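PDB 7CLU: methyltransferase domain-containing protein from Serratia marcescens, which catalyses methyl transfer from S-adenosyl-L-methionine to a hydroxyl oxygen, as an O-methyltransferase involved in the synthesis of the pigment prodigiosin. Local coordinates for residues Leu27-Gln32 against Ile59-Met64; Tyr74-Pro77 against Phe83-Ser86; Phe166-Ala171 against Gly268-Ala273; Met184-Ala189 against Ile193-Cys198. One frame throughout, in Å; residues are numbered along the deposited sequence.

How the interactions relate
Three of the four contacts are buried and purely apolar; interaction 3 lies at the surface and is polar. Interactions 1 and 2 belong to the N-terminal dimerisation domain, with centres about 8 Å apart, and adjoin each other: Asp-31 OD2 lies 2.9 Å from Ser-86 OG, a probable hydrogen bond. Interactions 3 and 4 reach the same Rossmann-like sheet of the methyltransferase domain, interaction 4 being nested in the chain between the segments of interaction 3. There Arg-170 O, 2.8 Å from Ala-194 N, probably ties the loop before strand 171-175 to strand 194-199. Leucine and isoleucine dominate the buried contacts, with one phenylalanine and one alanine, whereas in interaction 3 a histidine crosses an arginine that water links to a glutamine.

Interaction 1: residues Leu27-Gln32 against Ile59-Met64; sequences LKLFDQ and IALRAM
The two methyl groups of Leu-29 reach out to meet Leu-61 tip to tip, with Leu-29 CD2 3.7 Å from Leu-61 CD1. With CG set opposite the backbone N (chi1 173°), Leu-29 carries its isobutyl end toward helix 51-63. Leu-61 takes the other common course, its CG beside the backbone N (chi1 -63°), and comes back to meet it. Leu-61 CD1 also lies 4.1 Å from Phe-30 CE1, approaching that ring obliquely, while Leu-61 CD2 comes equally near to Phe-30 CZ. One leucine thus fits its fork against both an aliphatic and an aromatic neighbour. Within the loop, Leu-29 CD2 rests over one face of the Phe-30 ring, 3.8 Å above its plane and toward the rim, so the two side chains present a joint surface. Behind them, helix 15-26 closes in a Schellman motif, Lys-28 being the first residue to leave helical angles, and Lys-28 O accepts from Asp-31 N and Gln-32 NE2, which arrive from opposite faces of the carbonyl plane. Ala-24 of helix 15-26 touches both Phe-30 and Leu-61. This packing of the turn after helix 15-26 against helix 51-63 forms part of the hydrophobic core of the dimerisation domain, consistent with the winged-helix-like fold of this O-methyltransferase family.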
loop_
_atom_site.group_PDB
_atom_site.type_symbol
_atom_site.label_atom_id
_atom_site.label_comp_id
_atom_site.label_asym_id
_atom_site.label_seq_id
_atom_site.Cartn_x
_atom_site.Cartn_y
_atom_site.Cartn_z
ATOM N N LEU A 27 -9.515 12.878 -6.702
ATOM C CA LEU A 27 -9.510 14.130 -7.452
ATOM C C LEU A 27 -10.215 14.013 -8.798
ATOM O O LEU A 27 -10.397 15.034 -9.467
ATOM C CB LEU A 27 -8.068 14.611 -7.659
ATOM C CG LEU A 27 -7.340 15.166 -6.432
ATOM C CD1 LEU A 27 -5.830 15.223 -6.636
ATOM C CD2 LEU A 27 -7.866 16.546 -6.083
ATOM N N LYS A 28 -10.633 12.809 -9.194
ATOM C CA LYS A 28 -11.173 12.557 -10.527
ATOM C C LYS A 28 -10.214 13.059 -11.604
ATOM O O LYS A 28 -10.618 13.650 -12.606
ATOM C CB LYS A 28 -12.563 13.178 -10.682
ATOM C CG LYS A 28 -13.611 12.540 -9.786
ATOM C CD LYS A 28 -14.837 13.426 -9.651
ATOM C CE LYS A 28 -15.960 12.708 -8.903
ATOM N NZ LYS A 28 -16.002 11.255 -9.226
ATOM N N LEU A 29 -8.922 12.813 -11.386
ATOM C CA LEU A 29 -7.893 13.369 -12.255
ATOM C C LEU A 29 -8.002 12.810 -13.663
ATOM O O LEU A 29 -7.892 13.551 -14.646
ATOM C CB LEU A 29 -6.511 13.084 -11.660
ATOM C CG LEU A 29 -5.271 13.431 -12.496
ATOM C CD1 LEU A 29 -4.120 13.855 -11.580
ATOM C CD2 LEU A 29 -4.851 12.267 -13.347
ATOM N N PHE A 30 -8.208 11.500 -13.786
ATOM C CA PHE A 30 -8.289 10.907 -15.106
ATOM C C PHE A 30 -9.490 11.414 -15.890
ATOM O O PHE A 30 -9.491 11.320 -17.118
ATOM C CB PHE A 30 -8.313 9.385 -14.990
ATOM C CG PHE A 30 -7.243 8.844 -14.094
ATOM C CD1 PHE A 30 -5.930 8.778 -14.527
ATOM C CD2 PHE A 30 -7.548 8.414 -12.812
ATOM C CE1 PHE A 30 -4.935 8.285 -13.708
ATOM C CE2 PHE A 30 -6.561 7.922 -11.980
ATOM C CZ PHE A 30 -5.244 7.860 -12.424
ATOM N N ASP A 31 -10.499 11.977 -15.213
ATOM C CA ASP A 31 -11.639 12.542 -15.930
ATOM C C ASP A 31 -11.213 13.669 -16.866
ATOM O O ASP A 31 -11.783 13.822 -17.951
ATOM C CB ASP A 31 -12.681 13.057 -14.937
ATOM C CG ASP A 31 -13.472 11.933 -14.266
ATOM O OD1 ASP A 31 -13.404 10.768 -14.727
ATOM O OD2 ASP A 31 -14.173 12.234 -13.278
ATOM N N GLN A 32 -10.213 14.454 -16.468
ATOM C CA GLN A 32 -9.747 15.601 -17.245
ATOM C C GLN A 32 -9.081 15.210 -18.551
ATOM O O GLN A 32 -8.804 16.094 -19.374
ATOM C CB GLN A 32 -8.773 16.432 -16.414
ATOM C CG GLN A 32 -9.254 16.693 -14.999
ATOM C CD GLN A 32 -10.718 17.107 -14.958
ATOM O OE1 GLN A 32 -11.129 18.046 -15.649
ATOM N NE2 GLN A 32 -11.517 16.397 -14.160
ATOM N N ILE A 59 3.390 13.207 -12.866
ATOM C CA ILE A 59 4.659 12.548 -13.156
ATOM C C ILE A 59 4.707 11.178 -12.503
ATOM O O ILE A 59 5.178 10.206 -13.100
ATOM C CB ILE A 59 5.831 13.432 -12.693
ATOM C CG1 ILE A 59 5.944 14.685 -13.562
ATOM C CG2 ILE A 59 7.139 12.654 -12.682
ATOM C CD1 ILE A 59 7.020 15.671 -13.042
ATOM N N ALA A 60 4.245 11.085 -11.251
ATOM C CA ALA A 60 4.184 9.796 -10.577
ATOM C C ALA A 60 3.269 8.832 -11.321
ATOM O O ALA A 60 3.627 7.672 -11.537
ATOM C CB ALA A 60 3.712 9.976 -9.121
ATOM N N LEU A 61 2.062 9.285 -11.688
ATOM C CA LEU A 61 1.142 8.400 -12.400
ATOM C C LEU A 61 1.716 7.985 -13.746
ATOM O O LEU A 61 1.498 6.859 -14.198
ATOM C CB LEU A 61 -0.216 9.089 -12.606
ATOM C CG LEU A 61 -0.982 9.449 -11.334
ATOM C CD1 LEU A 61 -2.111 10.431 -11.671
ATOM C CD2 LEU A 61 -1.503 8.163 -10.685
ATOM N N ARG A 62 2.456 8.875 -14.396
ATOM C CA ARG A 62 3.107 8.491 -15.647
ATOM C C ARG A 62 4.179 7.450 -15.377
ATOM O O ARG A 62 4.254 6.416 -16.056
ATOM C CB ARG A 62 3.711 9.729 -16.307
ATOM C CG ARG A 62 4.844 9.421 -17.286
ATOM C CD ARG A 62 4.346 8.615 -18.490
ATOM N NE ARG A 62 5.420 8.346 -19.436
ATOM C CZ ARG A 62 6.246 7.308 -19.365
ATOM N NH1 ARG A 62 6.127 6.432 -18.387
ATOM N NH2 ARG A 62 7.204 7.152 -20.275
ATOM N N ALA A 63 5.014 7.704 -14.358
ATOM C CA ALA A 63 6.102 6.782 -14.058
ATOM C C ALA A 63 5.570 5.418 -13.640
ATOM O O ALA A 63 6.252 4.407 -13.831
ATOM C CB ALA A 63 7.004 7.370 -12.961
ATOM N N MET A 64 4.351 5.370 -13.090
ATOM C CA MET A 64 3.727 4.107 -12.691
ATOM C C MET A 64 3.054 3.382 -13.847
ATOM O O MET A 64 2.630 2.233 -13.671
ATOM C CB MET A 64 2.691 4.345 -11.575
ATOM C CG MET A 64 3.279 4.725 -10.197
ATOM S SD MET A 64 2.020 5.387 -9.085
ATOM C CE MET A 64 0.944 3.967 -9.003
#

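Interaction 2: residues Tyr74-Pro77 against Phe83-Ser86; sequences YHLP and FLLS
Leu-76 approaches Leu-84 and Leu-85 where the chain leaves strand 73-75 and, a few residues on, comes out of the short helix 81-84. The backbones stay well apart: the closest CA atoms, those of Leu-76 and Leu-84, are 8.9 Å from each other, and no hydrogen bond joins the segments. Leu-76 keeps an extended backbone just past the strand, whereas Leu-85 is the first residue to abandon helical angles, its psi of 138° turning the chain away after the helix. The distance is bridged by side chains alone. Leu-76 has CG anti to the backbone N (chi1 179°), which carries its fork toward the end of helix 81-84 and the residue after it. Leu-76 CD1 meets Leu-84 CD1 at 4.0 Å. Leu-76 CD2 sits against the branch of Leu-85, 3.7 Å from Leu-85 CD2 and 3.8 Å from Leu-85 CG. Because each methyl finds a different leucine, Leu-76 is received by two successive residues; in both pairs the side chains cross obliquely. All three leucines are buried. Phe-30 touches Leu-84, and Asp-31 and Arg-34 touch Leu-85, placing this cluster beside the loop that follows helix 15-26. Strand 73-75 pairs with strand 68-70 in an antiparallel hairpin consistent with the wing of a winged-helix-like domain, and the contact packs the residue that follows this hairpin against the end of helix 81-84.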
loop_
_atom_site.group_PDB
_atom_site.type_symbol
_atom_site.label_atom_id
_atom_site.label_comp_id
_atom_site.label_asym_id
_atom_site.label_seq_id
_atom_site.Cartn_x
_atom_site.Cartn_y
_atom_site.Cartn_z
ATOM N N TYR A 74 -0.182 14.893 -21.198
ATOM C CA TYR A 74 -0.569 13.643 -20.567
ATOM C C TYR A 74 -1.723 13.027 -21.340
ATOM O O TYR A 74 -2.609 13.732 -21.830
ATOM C CB TYR A 74 -0.945 13.867 -19.093
ATOM C CG TYR A 74 0.289 14.183 -18.284
ATOM C CD1 TYR A 74 1.059 13.161 -17.740
ATOM C CD2 TYR A 74 0.727 15.492 -18.125
ATOM C CE1 TYR A 74 2.217 13.435 -17.048
ATOM C CE2 TYR A 74 1.883 15.778 -17.415
ATOM C CZ TYR A 74 2.625 14.735 -16.890
ATOM O OH TYR A 74 3.771 14.989 -16.182
ATOM N N HIS A 75 -1.690 11.705 -21.467
ATOM C CA HIS A 75 -2.675 10.972 -22.240
ATOM C C HIS A 75 -3.200 9.800 -21.421
ATOM O O HIS A 75 -2.416 9.016 -20.873
ATOM C CB HIS A 75 -2.069 10.483 -23.568
ATOM C CG HIS A 75 -2.896 9.449 -24.257
ATOM N ND1 HIS A 75 -4.074 9.753 -24.904
ATOM C CD2 HIS A 75 -2.716 8.114 -24.400
ATOM C CE1 HIS A 75 -4.598 8.646 -25.399
ATOM N NE2 HIS A 75 -3.787 7.639 -25.120
ATOM N N LEU A 76 -4.521 9.682 -21.350
ATOM C CA LEU A 76 -5.146 8.519 -20.720
ATOM C C LEU A 76 -5.147 7.323 -21.668
ATOM O O LEU A 76 -5.794 7.379 -22.720
ATOM C CB LEU A 76 -6.567 8.850 -20.298
ATOM C CG LEU A 76 -7.337 7.701 -19.657
ATOM C CD1 LEU A 76 -6.673 7.287 -18.335
ATOM C CD2 LEU A 76 -8.792 8.104 -19.417
ATOM N N PRO A 77 -4.455 6.234 -21.342
ATOM C CA PRO A 77 -4.458 5.065 -22.231
ATOM C C PRO A 77 -5.858 4.482 -22.384
ATOM O O PRO A 77 -6.644 4.443 -21.433
ATOM C CB PRO A 77 -3.514 4.080 -21.526
ATOM C CG PRO A 77 -2.595 4.971 -20.717
ATOM C CD PRO A 77 -3.479 6.098 -20.246
ATOM N N PHE A 83 -11.682 1.533 -16.043
ATOM C CA PHE A 83 -11.586 1.536 -14.591
ATOM C C PHE A 83 -11.060 2.831 -13.977
ATOM O O PHE A 83 -11.137 2.974 -12.753
ATOM C CB PHE A 83 -10.743 0.341 -14.103
ATOM C CG PHE A 83 -9.332 0.299 -14.635
ATOM C CD1 PHE A 83 -8.294 0.958 -13.968
ATOM C CD2 PHE A 83 -9.031 -0.446 -15.758
ATOM C CE1 PHE A 83 -6.987 0.892 -14.444
ATOM C CE2 PHE A 83 -7.741 -0.516 -16.244
ATOM C CZ PHE A 83 -6.705 0.157 -15.576
ATOM N N LEU A 84 -10.576 3.793 -14.771
ATOM C CA LEU A 84 -10.106 5.064 -14.228
ATOM C C LEU A 84 -11.064 6.227 -14.452
ATOM O O LEU A 84 -10.898 7.272 -13.817
ATOM C CB LEU A 84 -8.737 5.449 -14.816
ATOM C CG LEU A 84 -7.590 4.490 -14.515
ATOM C CD1 LEU A 84 -6.257 5.059 -15.009
ATOM C CD2 LEU A 84 -7.562 4.246 -13.030
ATOM N N LEU A 85 -12.038 6.092 -15.337
ATOM C CA LEU A 85 -13.016 7.146 -15.581
ATOM C C LEU A 85 -14.238 6.924 -14.698
ATOM O O LEU A 85 -14.718 5.795 -14.561
ATOM C CB LEU A 85 -13.428 7.158 -17.056
ATOM C CG LEU A 85 -12.334 7.641 -18.024
ATOM C CD1 LEU A 85 -12.765 7.440 -19.471
ATOM C CD2 LEU A 85 -11.994 9.090 -17.743
ATOM N N SER A 86 -14.755 8.012 -14.126
ATOM C CA SER A 86 -15.751 7.896 -13.068
ATOM C C SER A 86 -17.147 7.547 -13.573
ATOM O O SER A 86 -18.015 7.222 -12.753
ATOM C CB SER A 86 -15.796 9.185 -12.254
ATOM O OG SER A 86 -16.242 10.261 -13.038
#

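Interaction 3: residues Phe166-Ala171 against Gly268-Ala273; sequences FSQHRA and GGRFIA
His-169 and Arg-270 meet at the surface of the methyltransferase domain, by the N-terminal ends of inner strands of its Rossmann-like sheet, where the loop leading into strand 171-175 faces the start of strand 270-275. Strand 239-243 lies between these two strands, so the contact spans a neighbour rather than joining adjacent strands. By packing, the two side chains cross at about a right angle, and the planes of ring and guanidinium are 79° apart. Arg-270 NH1 lies at the edge of the His-169 ring, 3.8 Å from His-169 NE2, while the aliphatic Arg-270 CD comes within 3.9 Å of His-169 CE1. Arg-270 is placed there by CG standing anti to the backbone N (chi1 -176°) and by a bend at chi3 (-76°), which swings the guanidinium over toward the loop. By hydrogen bonding, the two groups share an outside partner: Tyr-164 OH bonds to both His-169 NE2 and Arg-270 NH1, tying ring and guanidinium together through one hydroxyl. Asp-238 bonds to His-169 ND1, fixing the imidazole at its second nitrogen and holding its rotation. By charge, Arg-270 NE forms a salt bridge with Glu-337 on strand 332-337, the neighbour on its other side, which would help to balance the guanidinium. By water, the exposed Gln-168 is linked to the same arginine. The water lies at the edge of the guanidinium in its plane, accepts from Arg-270 NH2 at 2.8 Å and donates to Gln-168 OE1 at 3.1 Å.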
loop_
_atom_site.group_PDB
_atom_site.type_symbol
_atom_site.label_atom_id
_atom_site.label_comp_id
_atom_site.label_asym_id
_atom_site.label_seq_id
_atom_site.Cartn_x
_atom_site.Cartn_y
_atom_site.Cartn_z
ATOM N N PHE A 166 -27.666 -25.998 -12.488
ATOM C CA PHE A 166 -28.827 -25.402 -11.776
ATOM C C PHE A 166 -30.131 -26.062 -12.240
ATOM O O PHE A 166 -31.142 -25.962 -11.530
ATOM C CB PHE A 166 -28.858 -23.885 -11.965
ATOM C CG PHE A 166 -27.882 -23.142 -11.090
ATOM C CD1 PHE A 166 -28.233 -22.754 -9.809
ATOM C CD2 PHE A 166 -26.610 -22.841 -11.544
ATOM C CE1 PHE A 166 -27.332 -22.077 -9.004
ATOM C CE2 PHE A 166 -25.712 -22.163 -10.738
ATOM C CZ PHE A 166 -26.074 -21.784 -9.469
ATOM N N SER A 167 -30.080 -26.770 -13.373
ATOM C CA SER A 167 -31.249 -27.479 -13.961
ATOM C C SER A 167 -31.755 -28.603 -13.044
ATOM O O SER A 167 -32.957 -28.882 -13.093
ATOM C CB SER A 167 -30.915 -28.007 -15.328
ATOM O OG SER A 167 -30.141 -29.188 -15.227
ATOM N N GLN A 168 -30.868 -29.142 -12.201
ATOM C CA GLN A 168 -31.171 -30.260 -11.265
ATOM C C GLN A 168 -32.053 -29.794 -10.099
ATOM O O GLN A 168 -32.678 -30.654 -9.458
ATOM C CB GLN A 168 -29.872 -30.787 -10.660
ATOM C CG GLN A 168 -29.074 -31.677 -11.596
ATOM C CD GLN A 168 -28.180 -32.621 -10.832
ATOM O OE1 GLN A 168 -27.544 -32.246 -9.848
ATOM N NE2 GLN A 168 -28.139 -33.863 -11.276
ATOM N N HIS A 169 -32.084 -28.488 -9.832
ATOM C CA HIS A 169 -32.854 -27.921 -8.693
ATOM C C HIS A 169 -34.173 -27.314 -9.180
ATOM O O HIS A 169 -34.266 -26.974 -10.365
ATOM C CB HIS A 169 -32.002 -26.904 -7.930
ATOM C CG HIS A 169 -30.766 -27.498 -7.346
ATOM N ND1 HIS A 169 -30.793 -28.297 -6.229
ATOM C CD2 HIS A 169 -29.476 -27.423 -7.726
ATOM C CE1 HIS A 169 -29.574 -28.686 -5.941
ATOM N NE2 HIS A 169 -28.748 -28.163 -6.843
ATOM N N ARG A 170 -35.142 -27.172 -8.276
ATOM C CA ARG A 170 -36.461 -26.601 -8.646
ATOM C C ARG A 170 -36.565 -25.142 -8.190
ATOM O O ARG A 170 -37.257 -24.375 -8.875
ATOM C CB ARG A 170 -37.584 -27.409 -7.990
ATOM N N ALA A 171 -35.859 -24.767 -7.119
ATOM C CA ALA A 171 -36.029 -23.434 -6.554
ATOM C C ALA A 171 -34.734 -23.069 -5.852
ATOM O O ALA A 171 -34.288 -23.788 -4.949
ATOM C CB ALA A 171 -37.206 -23.394 -5.581
ATOM N N GLY A 268 -33.543 -32.780 2.801
ATOM C CA GLY A 268 -32.926 -33.111 1.535
ATOM C C GLY A 268 -32.407 -31.929 0.747
ATOM O O GLY A 268 -31.920 -32.123 -0.374
ATOM N N GLY A 269 -32.494 -30.712 1.291
ATOM C CA GLY A 269 -32.042 -29.546 0.563
ATOM C C GLY A 269 -30.529 -29.476 0.488
ATOM O O GLY A 269 -29.808 -30.141 1.234
ATOM N N ARG A 270 -30.045 -28.641 -0.432
ATOM C CA ARG A 270 -28.619 -28.407 -0.616
ATOM C C ARG A 270 -28.272 -26.964 -0.261
ATOM O O ARG A 270 -29.044 -26.042 -0.547
ATOM C CB ARG A 270 -28.200 -28.693 -2.058
ATOM C CG ARG A 270 -26.705 -28.564 -2.321
ATOM C CD ARG A 270 -26.345 -29.103 -3.705
ATOM N NE ARG A 270 -26.350 -30.561 -3.709
ATOM C CZ ARG A 270 -26.230 -31.324 -4.791
ATOM N NH1 ARG A 270 -26.098 -30.775 -6.002
ATOM N NH2 ARG A 270 -26.247 -32.647 -4.658
ATOM N N PHE A 271 -27.115 -26.772 0.361
ATOM C CA PHE A 271 -26.632 -25.437 0.692
ATOM C C PHE A 271 -25.215 -25.273 0.165
ATOM O O PHE A 271 -24.389 -26.183 0.272
ATOM C CB PHE A 271 -26.675 -25.164 2.199
ATOM C CG PHE A 271 -25.947 -23.905 2.599
ATOM C CD1 PHE A 271 -26.467 -22.657 2.289
ATOM C CD2 PHE A 271 -24.732 -23.969 3.256
ATOM C CE1 PHE A 271 -25.794 -21.499 2.635
ATOM C CE2 PHE A 271 -24.059 -22.818 3.597
ATOM C CZ PHE A 271 -24.594 -21.585 3.280
ATOM N N ILE A 272 -24.944 -24.119 -0.432
ATOM C CA ILE A 272 -23.628 -23.808 -0.957
ATOM C C ILE A 272 -23.194 -22.457 -0.403
ATOM O O ILE A 272 -23.929 -21.475 -0.515
ATOM C CB ILE A 272 -23.616 -23.752 -2.493
ATOM C CG1 ILE A 272 -24.141 -25.054 -3.121
ATOM C CG2 ILE A 272 -22.222 -23.392 -2.961
ATOM C CD1 ILE A 272 -24.102 -25.060 -4.683
ATOM N N ALA A 273 -22.001 -22.399 0.167
ATOM C CA ALA A 273 -21.346 -21.131 0.466
ATOM C C ALA A 273 -20.202 -20.952 -0.519
ATOM O O ALA A 273 -19.387 -21.862 -0.669
ATOM C CB ALA A 273 -20.801 -21.111 1.890
HETATM O O HOH W 1 -26.342 -33.585 -7.320
#

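Interaction 4: residues Met184-Ala189 against Ile193-Cys198; sequences MAIADA and IALAIC
Helix 181-189 and strand 194-199 are consecutive elements of a beta-alpha-beta unit that opens with strand 171-175, and this contact packs the C-terminal part of the helix on the start of strand 194-199 and the residue before it. Ile-186 and Ala-187 face Ile-193 and Leu-195. Ile-186 CG2, anti to the backbone N, is the methyl that does the work: it lies 4.0 Å from Ile-193 CG2 and 3.9 Å from Leu-195 CD2, so one branch serves two residues of the strand side. The other methyl of Leu-195, CD1, presses on Ala-187 CB at 3.5 Å and also approaches the backbone Ala-187 N at 3.7 Å. With chi1 of -66°, Leu-195 sets its CG beside the backbone N, and its two methyls divide between neighbouring residues of the helix. Phe-172 of strand 171-175 touches Ile-186, Ile-193 and Leu-195 and extends the apolar layer across the sheet, while Ile-157 and Val-161 of helix 154-163 lie against Ala-185. No hydrogen bond crosses between the two segments. Methyl meets methyl and, at Ala-187, also backbone, so the contact probably rests on close fit and burial of apolar surface, and alanine's small side chain lets the leucine come close to the helix backbone.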
loop_
_atom_site.group_PDB
_atom_site.type_symbol
_atom_site.label_atom_id
_atom_site.label_comp_id
_atom_site.label_asym_id
_atom_site.label_seq_id
_atom_site.Cartn_x
_atom_site.Cartn_y
_atom_site.Cartn_z
ATOM N N MET A 184 -30.009 -13.334 -11.463
ATOM C CA MET A 184 -30.266 -12.873 -12.827
ATOM C C MET A 184 -29.528 -13.738 -13.848
ATOM O O MET A 184 -30.113 -14.171 -14.850
ATOM C CB MET A 184 -29.874 -11.399 -12.973
ATOM C CG MET A 184 -30.906 -10.472 -12.390
ATOM S SD MET A 184 -30.499 -8.719 -12.443
ATOM C CE MET A 184 -28.865 -8.705 -11.809
ATOM N N ALA A 185 -28.242 -14.016 -13.608
ATOM C CA ALA A 185 -27.486 -14.834 -14.551
ATOM C C ALA A 185 -28.058 -16.245 -14.631
ATOM O O ALA A 185 -28.089 -16.852 -15.712
ATOM C CB ALA A 185 -26.009 -14.866 -14.165
ATOM N N ILE A 186 -28.538 -16.770 -13.497
ATOM C CA ILE A 186 -29.181 -18.080 -13.496
ATOM C C ILE A 186 -30.438 -18.046 -14.353
ATOM O O ILE A 186 -30.613 -18.876 -15.250
ATOM C CB ILE A 186 -29.482 -18.540 -12.058
ATOM C CG1 ILE A 186 -28.183 -18.658 -11.260
ATOM C CG2 ILE A 186 -30.205 -19.871 -12.068
ATOM C CD1 ILE A 186 -28.403 -18.813 -9.755
ATOM N N ALA A 187 -31.312 -17.055 -14.115
ATOM C CA ALA A 187 -32.529 -16.891 -14.915
ATOM C C ALA A 187 -32.229 -16.807 -16.402
ATOM O O ALA A 187 -33.011 -17.299 -17.231
ATOM C CB ALA A 187 -33.285 -15.626 -14.505
ATOM N N ASP A 188 -31.133 -16.135 -16.763
ATOM C CA ASP A 188 -30.823 -15.946 -18.176
ATOM C C ASP A 188 -30.451 -17.259 -18.860
ATOM O O ASP A 188 -30.602 -17.374 -20.085
ATOM C CB ASP A 188 -29.686 -14.935 -18.343
ATOM C CG ASP A 188 -30.036 -13.545 -17.809
ATOM O OD1 ASP A 188 -31.227 -13.180 -17.717
ATOM O OD2 ASP A 188 -29.091 -12.806 -17.498
ATOM N N ALA A 189 -29.981 -18.248 -18.094
ATOM C CA ALA A 189 -29.495 -19.514 -18.624
ATOM C C ALA A 189 -30.365 -20.709 -18.248
ATOM O O ALA A 189 -30.196 -21.782 -18.838
ATOM C CB ALA A 189 -28.057 -19.764 -18.138
ATOM N N ILE A 193 -36.248 -22.699 -13.423
ATOM C CA ILE A 193 -35.963 -22.811 -11.997
ATOM C C ILE A 193 -36.542 -21.603 -11.267
ATOM O O ILE A 193 -36.448 -20.467 -11.746
ATOM C CB ILE A 193 -34.448 -22.960 -11.745
ATOM C CG1 ILE A 193 -34.181 -23.163 -10.247
ATOM C CG2 ILE A 193 -33.671 -21.754 -12.296
ATOM C CD1 ILE A 193 -32.716 -23.208 -9.872
ATOM N N ALA A 194 -37.180 -21.854 -10.119
ATOM C CA ALA A 194 -37.702 -20.766 -9.307
ATOM C C ALA A 194 -36.557 -20.054 -8.584
ATOM O O ALA A 194 -35.536 -20.656 -8.237
ATOM C CB ALA A 194 -38.724 -21.296 -8.300
ATOM N N LEU A 195 -36.724 -18.756 -8.368
ATOM C CA LEU A 195 -35.604 -17.928 -7.946
ATOM C C LEU A 195 -36.042 -16.905 -6.911
ATOM O O LEU A 195 -37.104 -16.290 -7.033
ATOM C CB LEU A 195 -34.969 -17.198 -9.139
ATOM C CG LEU A 195 -34.263 -18.047 -10.197
ATOM C CD1 LEU A 195 -33.857 -17.161 -11.374
ATOM C CD2 LEU A 195 -33.041 -18.727 -9.597
ATOM N N ALA A 196 -35.174 -16.682 -5.930
ATOM C CA ALA A 196 -35.494 -15.786 -4.831
ATOM C C ALA A 196 -34.208 -15.244 -4.229
ATOM O O ALA A 196 -33.148 -15.865 -4.311
ATOM C CB ALA A 196 -36.324 -16.487 -3.748
ATOM N N ILE A 197 -34.319 -14.079 -3.612
ATOM C CA ILE A 197 -33.252 -13.540 -2.790
ATOM C C ILE A 197 -33.825 -13.249 -1.410
ATOM O O ILE A 197 -34.923 -12.697 -1.302
ATOM C CB ILE A 197 -32.654 -12.270 -3.411
ATOM C CG1 ILE A 197 -32.039 -12.592 -4.784
ATOM C CG2 ILE A 197 -31.638 -11.659 -2.458
ATOM C CD1 ILE A 197 -31.850 -11.384 -5.643
ATOM N N CYS A 198 -33.086 -13.610 -0.369
ATOM C CA CYS A 198 -33.448 -13.275 1.009
ATOM C C CYS A 198 -32.635 -12.067 1.473
ATOM O O CYS A 198 -31.403 -12.122 1.481
ATOM C CB CYS A 198 -33.206 -14.457 1.939
ATOM S SG CYS A 198 -33.762 -14.120 3.629
#